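Local coordinates for branched-chain amino acid aminotransferase (Thermoproteus uzoniensis, PDB 5CE8), which probably transfers the amino group of leucine, isoleucine or valine to 2-oxoglutarate, with pyridoxal 5'-phosphate as its cofactor, at residues V90-V93 with R94-F98; M172-V175 with E176-R180; M187-A190 with E191-V195; T260-E263 with I264-I267. All coordinates share one frame; numbering follows the deposited sequence.

Interaction 1 of 4, residues V90-V93 with R94-F98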
# COMPACT_ATOMS: atom_id res chain seq x y z
N VAL A 90 -25.82 27.15 25.38
CA VAL A 90 -26.59 28.37 25.48
C VAL A 90 -26.48 29.03 26.87
O VAL A 90 -26.30 30.28 26.93
CB VAL A 90 -28.06 28.13 25.00
CG1 VAL A 90 -29.03 29.14 25.57
CG2 VAL A 90 -28.09 28.13 23.50
N GLU A 91 -26.44 28.22 27.93
CA GLU A 91 -26.21 28.71 29.28
C GLU A 91 -24.83 29.16 29.52
O GLU A 91 -24.65 30.12 30.23
CB GLU A 91 -26.53 27.65 30.32
CG GLU A 91 -28.02 27.30 30.37
CD GLU A 91 -28.25 25.85 30.76
OE1 GLU A 91 -27.28 25.22 31.23
OE2 GLU A 91 -29.38 25.30 30.60
N THR A 92 -23.83 28.50 28.94
CA THR A 92 -22.44 28.98 29.11
C THR A 92 -22.21 30.35 28.47
O THR A 92 -21.53 31.24 29.06
CB THR A 92 -21.43 27.98 28.51
OG1 THR A 92 -21.75 26.71 29.02
CG2 THR A 92 -19.97 28.32 28.84
N VAL A 93 -22.75 30.51 27.26
CA VAL A 93 -22.67 31.80 26.64
C VAL A 93 -23.36 32.85 27.53
O VAL A 93 -22.77 33.93 27.84
CB VAL A 93 -23.19 31.75 25.19
CG1 VAL A 93 -23.06 33.08 24.55
CG2 VAL A 93 -22.42 30.67 24.34
N ARG A 94 -24.59 32.54 27.95
CA ARG A 94 -25.38 33.48 28.76
C ARG A 94 -24.70 33.84 30.08
O ARG A 94 -24.58 35.04 30.43
CB ARG A 94 -26.74 32.88 29.06
CG ARG A 94 -27.74 33.07 27.98
CD ARG A 94 -29.08 32.78 28.56
NE ARG A 94 -30.04 32.76 27.49
CZ ARG A 94 -30.97 31.84 27.28
NH1 ARG A 94 -31.15 30.78 28.10
NH2 ARG A 94 -31.75 32.01 26.22
N ALA A 95 -24.20 32.83 30.78
CA ALA A 95 -23.42 33.02 31.99
C ALA A 95 -22.34 34.03 31.83
O ALA A 95 -22.13 34.86 32.72
CB ALA A 95 -22.83 31.72 32.50
N ASN A 96 -21.64 34.01 30.71
CA ASN A 96 -20.55 34.94 30.48
C ASN A 96 -20.91 36.36 29.94
O ASN A 96 -20.05 37.18 29.73
CB ASN A 96 -19.61 34.25 29.53
CG ASN A 96 -18.90 33.10 30.21
OD1 ASN A 96 -17.97 33.36 30.99
ND2 ASN A 96 -19.32 31.85 29.94
N GLY A 97 -22.17 36.59 29.65
CA GLY A 97 -22.65 37.81 29.00
C GLY A 97 -22.02 38.18 27.69
O GLY A 97 -21.92 39.38 27.36
N PHE A 98 -21.62 37.19 26.90
CA PHE A 98 -20.97 37.48 25.64
C PHE A 98 -21.94 38.07 24.66
O PHE A 98 -23.13 37.62 24.60
CB PHE A 98 -20.38 36.19 25.03
CG PHE A 98 -19.14 35.70 25.71
CD1 PHE A 98 -18.09 36.62 26.01
CD2 PHE A 98 -19.01 34.35 26.08
CE1 PHE A 98 -16.94 36.19 26.68
CE2 PHE A 98 -17.85 33.93 26.73
CZ PHE A 98 -16.83 34.84 27.03
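V90 turns its CG1 branch opposite the backbone N (chi1 157°). R94 keeps CG beside its own backbone N (chi1 -84°) and runs out extended from CG to NE. The two side chains lie side by side and point the same way. CG1 of V90 sits over one face of the R94 guanidinium, toward its rim, 3.7 Å from R94 CZ. The methyl thus packs on the flat of the charged group rather than on its N-H edge. NE of R94 makes a weak hydrogen bond to the carbonyl of V306. Behind this pair the backbone is regular helix. R94 N bonds to V90 O and A95 N to E91 O, the latter at 2.8 Å and nearly straight.

These residues form the C-terminal end of helix 82-95. The chain leaves it through a Schellman motif. G97 takes positive phi, and its N bonds back to R94 O at 3.0 Å. N96 N bonds to T92 O at 3.2 Å and only weakly to V93 O. The N96 side chain folds back beside T92. ND2 of N96 comes to 2.5 Å from T92 O, too short for an ordinary hydrogen bond and so doubtful in detail. OD1 of N96 accepts from the backbone N of K14, and the hydroxyl of T92 bonds to A88 O, one turn earlier. Past the turn, the F98 side chain crosses that of V93 at about a right angle. CG1 of V93 lies 4.1 Å from F98 CB, and CB of N96 rests over one face of the F98 ring.

Interaction 2 of 4, residues M172-V175 with E176-R180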
# COMPACT_ATOMS: atom_id res chain seq x y z
N MET A 172 1.46 17.62 13.51
CA MET A 172 2.62 17.35 12.63
C MET A 172 2.47 18.13 11.33
O MET A 172 3.36 18.90 10.94
CB MET A 172 2.79 15.85 12.27
CG MET A 172 3.13 14.89 13.34
SD MET A 172 4.59 15.17 14.32
CE MET A 172 3.92 16.31 15.55
N ALA A 173 1.31 18.01 10.69
CA ALA A 173 1.12 18.67 9.36
C ALA A 173 1.14 20.22 9.53
O ALA A 173 1.87 20.96 8.84
CB ALA A 173 -0.10 18.10 8.61
N ALA A 174 0.43 20.71 10.53
CA ALA A 174 0.26 22.14 10.72
C ALA A 174 1.60 22.80 10.99
O ALA A 174 1.95 23.85 10.35
CB ALA A 174 -0.68 22.37 11.87
N VAL A 175 2.42 22.16 11.82
CA VAL A 175 3.72 22.68 12.18
C VAL A 175 4.67 22.61 11.02
O VAL A 175 5.42 23.56 10.79
CB VAL A 175 4.29 21.97 13.42
CG1 VAL A 175 5.83 22.22 13.63
CG2 VAL A 175 3.43 22.35 14.62
N GLU A 176 4.66 21.51 10.28
CA GLU A 176 5.49 21.42 9.12
C GLU A 176 5.24 22.57 8.17
O GLU A 176 6.15 23.22 7.72
CB GLU A 176 5.30 20.10 8.35
CG GLU A 176 6.25 20.02 7.12
CD GLU A 176 6.09 18.77 6.32
OE1 GLU A 176 6.10 18.86 5.05
OE2 GLU A 176 5.93 17.70 6.96
N ALA A 177 3.99 22.88 7.87
CA ALA A 177 3.73 23.96 6.95
C ALA A 177 4.12 25.36 7.49
O ALA A 177 4.75 26.20 6.82
CB ALA A 177 2.26 23.89 6.51
N ARG A 178 3.79 25.58 8.74
CA ARG A 178 4.05 26.85 9.38
C ARG A 178 5.48 27.09 9.69
O ARG A 178 5.90 28.23 9.53
CB ARG A 178 3.21 26.95 10.63
CG ARG A 178 1.73 27.00 10.31
CD ARG A 178 0.87 26.90 11.58
NE ARG A 178 -0.53 27.19 11.39
CZ ARG A 178 -1.38 26.40 10.76
NH1 ARG A 178 -0.93 25.26 10.17
NH2 ARG A 178 -2.67 26.76 10.68
N ALA A 179 6.25 26.06 10.05
CA ALA A 179 7.73 26.16 10.24
C ALA A 179 8.44 26.80 9.01
O ALA A 179 9.32 27.62 9.17
CB ALA A 179 8.37 24.82 10.58
N ARG A 180 7.99 26.47 7.81
CA ARG A 180 8.40 27.18 6.58
C ARG A 180 7.68 28.54 6.25
O ARG A 180 7.92 29.15 5.23
CB ARG A 180 8.33 26.16 5.43
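E176 is tied to M172 by the first of four successive i to i+4 bonds, from E176 N to M172 O at 3.0 Å. The E176 side chain then leads off, extended, and OE2 bonds to S148 OG. A177 follows with a bond from its N to A173 O, and its methyl faces A185 of strand 184-188. R178 returns to A174 twice. Its backbone N bonds to A174 O at 3.0 Å. With CG set opposite the carbonyl carbon (chi1 -66°), the side chain runs extended past A174 O, and a turn at the last torsion (chi4 72°) brings NH1 to 3.2 Å from the same oxygen. This oxygen lies in the guanidinium plane, at its edge. NH1, however, stands above the carbonyl plane, at a C=O...N angle of 98°. A179 N completes the series with a 2.7 Å bond to V175 O.

The helix is the middle element of a beta-alpha-beta unit between strands 142-146 and 184-188. R178 also packs on D118 of a second subunit. NH1 forms a salt bridge with E184, so this one nitrogen joins a helix carbonyl to a carboxylate, and the two acceptors would limit swinging of the guanidinium.

Interaction 3 of 4, residues M187-A190 with E191-V195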
# COMPACT_ATOMS: atom_id res chain seq x y z
N MET A 187 -2.88 17.68 3.30
CA MET A 187 -2.44 16.37 3.56
C MET A 187 -3.06 15.42 2.54
O MET A 187 -4.30 15.48 2.28
CB MET A 187 -2.93 15.90 4.97
CG MET A 187 -2.03 16.37 6.11
SD MET A 187 -2.40 15.54 7.70
CE MET A 187 -3.70 16.58 7.98
N LEU A 188 -2.20 14.60 1.96
CA LEU A 188 -2.58 13.47 1.13
C LEU A 188 -2.98 12.30 2.04
O LEU A 188 -2.44 12.15 3.12
CB LEU A 188 -1.45 13.04 0.27
CG LEU A 188 -0.88 14.07 -0.67
CD1 LEU A 188 0.07 13.50 -1.73
CD2 LEU A 188 -2.02 14.82 -1.38
N ASN A 189 -3.94 11.48 1.61
CA ASN A 189 -4.21 10.20 2.28
C ASN A 189 -3.16 9.06 1.91
O ASN A 189 -2.20 9.32 1.15
CB ASN A 189 -5.65 9.77 2.09
CG ASN A 189 -5.96 9.29 0.66
OD1 ASN A 189 -5.11 9.39 -0.26
ND2 ASN A 189 -7.24 9.00 0.44
N ALA A 190 -3.30 7.83 2.44
CA ALA A 190 -2.25 6.80 2.25
C ALA A 190 -2.16 6.42 0.77
O ALA A 190 -1.18 5.95 0.28
CB ALA A 190 -2.56 5.57 2.98
N GLU A 191 -3.24 6.63 0.06
CA GLU A 191 -3.39 6.23 -1.34
C GLU A 191 -2.96 7.40 -2.24
O GLU A 191 -3.02 7.30 -3.47
CB GLU A 191 -4.85 5.83 -1.64
CG GLU A 191 -5.34 4.55 -0.88
CD GLU A 191 -5.92 4.79 0.51
OE1 GLU A 191 -5.96 5.97 0.95
OE2 GLU A 191 -6.35 3.76 1.22
N GLY A 192 -2.57 8.50 -1.64
CA GLY A 192 -1.97 9.60 -2.37
C GLY A 192 -2.88 10.71 -2.86
O GLY A 192 -2.44 11.53 -3.60
N LYS A 193 -4.15 10.71 -2.43
CA LYS A 193 -5.17 11.64 -2.86
C LYS A 193 -5.24 12.72 -1.81
O LYS A 193 -5.13 12.38 -0.62
CB LYS A 193 -6.56 11.08 -2.89
CG LYS A 193 -6.77 9.81 -3.68
CD LYS A 193 -6.28 9.88 -5.14
CE LYS A 193 -6.51 8.49 -5.77
NZ LYS A 193 -5.47 7.54 -5.25
N VAL A 194 -5.44 13.97 -2.25
CA VAL A 194 -5.64 15.15 -1.32
C VAL A 194 -6.87 14.89 -0.43
O VAL A 194 -7.97 14.58 -0.90
CB VAL A 194 -5.85 16.46 -2.15
CG1 VAL A 194 -6.20 17.71 -1.29
CG2 VAL A 194 -4.62 16.79 -2.94
N VAL A 195 -6.75 15.07 0.88
CA VAL A 195 -7.94 14.95 1.67
C VAL A 195 -8.33 16.14 2.59
O VAL A 195 -9.51 16.44 2.71
CB VAL A 195 -8.01 13.64 2.44
CG1 VAL A 195 -8.35 12.51 1.49
CG2 VAL A 195 -6.72 13.33 3.17
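N189 and K193 are held by two hydrogen bonds, one through the backbone and one through the asparagine side chain. N189 N gives to K193 O at 2.7 Å. In return K193 N gives to N189 OD1, also at 2.7 Å. The amide reaches this place because CG of N189 stands between the backbone N and the carbonyl carbon (chi1 72°). E191 N adds a weak bond to OD1. V195 N bonds to M187 O at 2.9 Å, in the carbonyl plane. G192 N bonds to N189 O and closes a type I turn from N189 to G192, with G192 at positive phi. Together these bonds make the tight end of the beta hairpin of strands 184-188 and 194-197, in which L188 and V194 form a non-hydrogen-bonded antiparallel pair.

ND2 of N189 bonds to D217 O, and OE2 of E191 to H153 NE2. K193 bends so that NZ reaches E191 O at 3.0 Å, from above the carbonyl plane. The apolar contact is L188 CD2 on V194 CG2 at 3.6 Å. In a separate van der Waals contact, V195 crosses N189 at about a right angle, its CG1 3.8 Å from N189 ND2.

Interaction 4 of 4, residues T260-E263 with I264-I267. With PLP (pyridoxal-5'-phosphate), chain D.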
# COMPACT_ATOMS: atom_id res chain seq x y z
N THR A 260 -15.13 25.33 10.67
CA THR A 260 -15.82 26.15 11.57
C THR A 260 -14.91 27.33 11.80
O THR A 260 -15.39 28.47 11.63
CB THR A 260 -16.28 25.43 12.85
OG1 THR A 260 -17.39 24.58 12.53
CG2 THR A 260 -16.77 26.45 13.95
N ALA A 261 -13.62 27.11 12.19
CA ALA A 261 -12.70 28.19 12.51
C ALA A 261 -12.25 28.89 11.24
O ALA A 261 -12.08 30.11 11.21
CB ALA A 261 -11.47 27.68 13.29
N ALA A 262 -12.04 28.10 10.20
CA ALA A 262 -11.59 28.64 8.92
C ALA A 262 -12.63 29.46 8.14
O ALA A 262 -12.22 30.28 7.26
CB ALA A 262 -11.10 27.46 8.03
N GLU A 263 -13.93 29.18 8.36
CA GLU A 263 -15.03 29.72 7.51
C GLU A 263 -14.73 29.27 6.06
O GLU A 263 -14.63 28.04 5.81
CB GLU A 263 -15.17 31.22 7.75
CG GLU A 263 -15.33 31.52 9.28
CD GLU A 263 -15.57 32.98 9.64
OE1 GLU A 263 -16.41 33.31 10.52
OE2 GLU A 263 -14.87 33.82 9.08
N ILE A 264 -14.65 30.19 5.12
CA ILE A 264 -14.36 29.90 3.69
C ILE A 264 -13.13 30.69 3.40
O ILE A 264 -13.20 31.91 3.33
CB ILE A 264 -15.51 30.39 2.73
CG1 ILE A 264 -16.92 30.03 3.31
CG2 ILE A 264 -15.35 29.81 1.31
CD1 ILE A 264 -17.20 28.56 3.50
N THR A 265 -11.98 30.02 3.28
CA THR A 265 -10.71 30.73 3.08
C THR A 265 -10.24 30.29 1.71
O THR A 265 -10.03 29.09 1.51
CB THR A 265 -9.74 30.38 4.21
OG1 THR A 265 -10.25 30.86 5.45
CG2 THR A 265 -8.33 30.91 3.94
N PRO A 266 -10.10 31.25 0.74
CA PRO A 266 -9.39 31.05 -0.54
C PRO A 266 -7.96 30.49 -0.33
O PRO A 266 -7.25 30.96 0.57
CB PRO A 266 -9.24 32.50 -1.09
CG PRO A 266 -10.25 33.28 -0.43
CD PRO A 266 -10.36 32.69 0.95
N ILE A 267 -7.52 29.57 -1.17
CA ILE A 267 -6.15 29.13 -1.21
C ILE A 267 -5.48 29.81 -2.46
O ILE A 267 -5.86 29.52 -3.54
CB ILE A 267 -6.09 27.59 -1.27
CG1 ILE A 267 -6.59 27.03 0.03
CG2 ILE A 267 -4.64 27.13 -1.34
CD1 ILE A 267 -7.10 25.62 -0.08
N1 PLP D . -11.22 18.52 9.00
C2 PLP D . -10.82 17.96 10.15
C2A PLP D . -9.66 17.01 10.18
C3 PLP D . -11.44 18.33 11.41
O3 PLP D . -10.94 17.81 12.61
C4 PLP D . -12.56 19.30 11.38
C4A PLP D . -13.30 19.75 12.63
C5 PLP D . -12.93 19.82 10.03
C6 PLP D . -12.19 19.37 8.91
C5A PLP D . -13.99 20.86 9.77
O4P PLP D . -15.22 20.49 10.29
P PLP D . -16.28 21.62 10.59
O1P PLP D . -15.68 22.65 11.61
O2P PLP D . -16.74 22.13 9.29
O3P PLP D . -17.42 21.00 11.35
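The phosphate end of the pyridoxal 5'-phosphate site is where this segment begins. T260 holds O1P of the cofactor by two hydrogen bonds. Its OG1 lies 2.7 Å from O1P, and its backbone N lies 2.9 Å from the same oxygen. The hydroxyl stands beside the backbone N (chi1 -74°), and this lets both donors meet one oxygen. The N-H bond is somewhat bent, at 145°. The cofactor is further bonded by R66, Y167, I223 and T224, and the T260 side chain touches T224.

From T260 to A262 the backbone has helical angles without the regular bonds. The chain then turns a corner at I264 and enters strand 265-270. The corner is tied by one side-chain bond. OG1 of T265 gives its proton to A262 O at 2.7 Å, tilted slightly (16°) from the carbonyl plane. E263 takes positive phi here. Its extended side chain leads away from the corner, and OE1 bonds to the hydroxyl of Y49. I264 is buried. Its CD1 folds back to within 3.5 Å of E263 O, and its side chain packs on T224 and V228 of helix 223-235 and on Y288 of helix 279-292. The arrangement is an antiparallel strand-loop-strand connection, from strand 254-259 to strand 265-270, whose loop forms part of the phosphate-binding cup of a class-IV aminotransferase.

Interactions 2 and 3 are the only pair in direct touch. A173 CB of the helix packs on M187 SD of the hairpin at 3.6 Å, where helix 167-179 lies against strand 184-188. Interaction 4 reaches the same sheet as interaction 3, with nearest atoms about 8 Å apart, and comes within about 9 Å of interaction 2. All three have a residue near the cofactor. T260 of interaction 4 binds the phosphate; the side chains of M187 and A173 are about 6 and 10 Å from the cofactor. Interaction 1 stands apart, with nearest atoms about 13 Å from interaction 4. It and interaction 3 lie on opposite sides of the chain's centre, with centres 40 Å apart.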